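Local coordinates for protein 5-oxopent-3-ene-1,2,5-tricarboxylate decarboxylase (Exiguobacterium antarcticum B7, PDB 6IYM) that belongs to the fumarylacetoacetate hydrolase family of largely beta-sheet enzymes and holds a magnesium ion in a site of acidic residues, at residues D137-P140 with E141-L144. Numbering follows the deposited sequence.
Sequences DLTP and ENAL
The carbonyl oxygen of Thr139 is gripped by two backbone donors, Ala143 N at 2.9 Å and Asn142 N at 3.2 Å. The first comes in nearly end-on to the carbonyl bond, the second from well above its plane, so one acceptor closes a five-residue turn and, within it, a type I beta turn with Pro140 and Glu141 at its corners. This worked example of an ST motif is completed by the hydroxyl: with Thr139 OG1 set between its own N and carbonyl carbon (chi1 68°), the oxygen reaches Asn142 N at 3.1 Å and, weakly, Glu141 N. Asn142 returns the favour. Its side chain takes the same first torsion, folding the amide back until OD1 receives Thr139 N at 2.7 Å in a nearly straight bond (169°), the donor standing above the amide plane. Such a reciprocal exchange, as in a capping box, ties down both backbone and side chain at each of its two residues. OD1 also lies 3.8 Å from Leu138 CB, where the two side chains run at about a right angle. A water links Pro140 O to Leu144 N. The turn lies in the loop joining strands 121-131 and 147-158; Ala143 packs on Val219 and Leu222 of helix 218-225, Pro140 touches Thr223 of that helix, and Leu138 rests against His146 and Leu231.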
ATOM      1  N   ASP A 137       5.411 -17.107   4.396  1.00 48.09           N
ATOM      2  CA  ASP A 137       6.465 -18.135   4.172  1.00 58.58           C
ATOM      3  C   ASP A 137       5.834 -19.307   3.418  1.00 60.64           C
ATOM      4  O   ASP A 137       5.906 -20.450   3.886  1.00 57.52           O
ATOM      5  CB  ASP A 137       7.089 -18.540   5.506  1.00 53.70           C
ATOM      6  CG  ASP A 137       7.579 -17.328   6.271  1.00 51.93           C
ATOM      7  OD1 ASP A 137       8.296 -16.530   5.670  1.00 47.95           O
ATOM      8  OD2 ASP A 137       7.170 -17.160   7.434  1.00 53.16           O
ATOM      9  N   LEU A 138       5.195 -18.986   2.298  1.00 54.20           N
ATOM     10  CA  LEU A 138       4.593 -19.959   1.363  1.00 51.26           C
ATOM     11  C   LEU A 138       5.686 -20.861   0.775  1.00 48.46           C
ATOM     12  O   LEU A 138       6.852 -20.437   0.615  1.00 44.92           O
ATOM     13  CB  LEU A 138       3.785 -19.181   0.311  1.00 51.70           C
ATOM     14  CG  LEU A 138       2.326 -18.897   0.704  1.00 52.18           C
ATOM     15  CD1 LEU A 138       2.221 -18.338   2.108  1.00 54.48           C
ATOM     16  CD2 LEU A 138       1.619 -17.961  -0.282  1.00 47.27           C
ATOM     17  N   THR A 139       5.327 -22.115   0.520  1.00 53.49           N
ATOM     18  CA  THR A 139       6.215 -23.140  -0.089  1.00 57.23           C
ATOM     19  C   THR A 139       5.712 -23.462  -1.488  1.00 53.55           C
ATOM     20  O   THR A 139       4.546 -23.231  -1.789  1.00 53.83           O
ATOM     21  CB  THR A 139       6.229 -24.430   0.743  1.00 59.42           C
ATOM     22  OG1 THR A 139       4.943 -25.052   0.651  1.00 56.18           O
ATOM     23  CG2 THR A 139       6.561 -24.182   2.200  1.00 67.57           C
ATOM     24  N   PRO A 140       6.566 -24.053  -2.352  1.00 61.58           N
ATOM     25  CA  PRO A 140       6.113 -24.646  -3.607  1.00 60.12           C
ATOM     26  C   PRO A 140       4.871 -25.538  -3.459  1.00 61.33           C
ATOM     27  O   PRO A 140       4.050 -25.540  -4.357  1.00 57.83           O
ATOM     28  CB  PRO A 140       7.336 -25.471  -4.033  1.00 66.05           C
ATOM     29  CG  PRO A 140       8.515 -24.697  -3.504  1.00 64.17           C
ATOM     30  CD  PRO A 140       8.028 -24.129  -2.188  1.00 65.72           C
ATOM     31  N   GLU A 141       4.732 -26.210  -2.311  1.00 59.39           N
ATOM     32  CA  GLU A 141       3.683 -27.236  -2.047  1.00 62.12           C
ATOM     33  C   GLU A 141       2.347 -26.578  -1.643  1.00 56.54           C
ATOM     34  O   GLU A 141       1.294 -27.185  -1.928  1.00 59.99           O
ATOM     35  CB  GLU A 141       4.191 -28.210  -0.966  1.00 69.58           C
ATOM     36  CG  GLU A 141       3.440 -29.541  -0.902  1.00 77.57           C
ATOM     37  CD  GLU A 141       2.035 -29.499  -0.311  1.00 82.55           C
ATOM     38  OE1 GLU A 141       1.788 -28.644   0.560  1.00 87.41           O
ATOM     39  OE2 GLU A 141       1.179 -30.320  -0.726  1.00 92.32           O
ATOM     40  N   ASN A 142       2.358 -25.426  -0.957  1.00 55.16           N
ATOM     41  CA  ASN A 142       1.115 -24.793  -0.441  1.00 54.37           C
ATOM     42  C   ASN A 142       0.779 -23.494  -1.203  1.00 50.59           C
ATOM     43  O   ASN A 142      -0.339 -23.036  -1.028  1.00 50.87           O
ATOM     44  CB  ASN A 142       1.168 -24.573   1.083  1.00 58.19           C
ATOM     45  CG  ASN A 142       2.157 -23.531   1.584  1.00 54.18           C
ATOM     46  OD1 ASN A 142       2.732 -22.742   0.840  1.00 55.56           O
ATOM     47  ND2 ASN A 142       2.361 -23.503   2.886  1.00 59.66           N
ATOM     48  N   ALA A 143       1.705 -22.899  -1.963  1.00 51.93           N
ATOM     49  CA  ALA A 143       1.514 -21.573  -2.625  1.00 52.65           C
ATOM     50  C   ALA A 143       0.097 -21.436  -3.182  1.00 51.16           C
ATOM     51  O   ALA A 143      -0.647 -20.563  -2.704  1.00 53.81           O
ATOM     52  CB  ALA A 143       2.497 -21.380  -3.741  1.00 50.23           C
ATOM     53  N   LEU A 144      -0.238 -22.280  -4.162  1.00 47.83           N
ATOM     54  CA  LEU A 144      -1.434 -22.161  -5.024  1.00 47.28           C
ATOM     55  C   LEU A 144      -2.690 -22.389  -4.182  1.00 48.89           C
ATOM     56  O   LEU A 144      -3.792 -21.887  -4.559  1.00 38.74           O
ATOM     57  CB  LEU A 144      -1.316 -23.161  -6.177  1.00 49.58           C
ATOM     58  CG  LEU A 144      -0.297 -22.822  -7.262  1.00 46.53           C
ATOM     59  CD1 LEU A 144      -0.312 -23.885  -8.360  1.00 49.78           C
ATOM     60  CD2 LEU A 144      -0.578 -21.449  -7.861  1.00 50.72           C
TER
HETATM   61  O   HOH W   1       1.763 -24.655  -4.632  1.00 55.01           O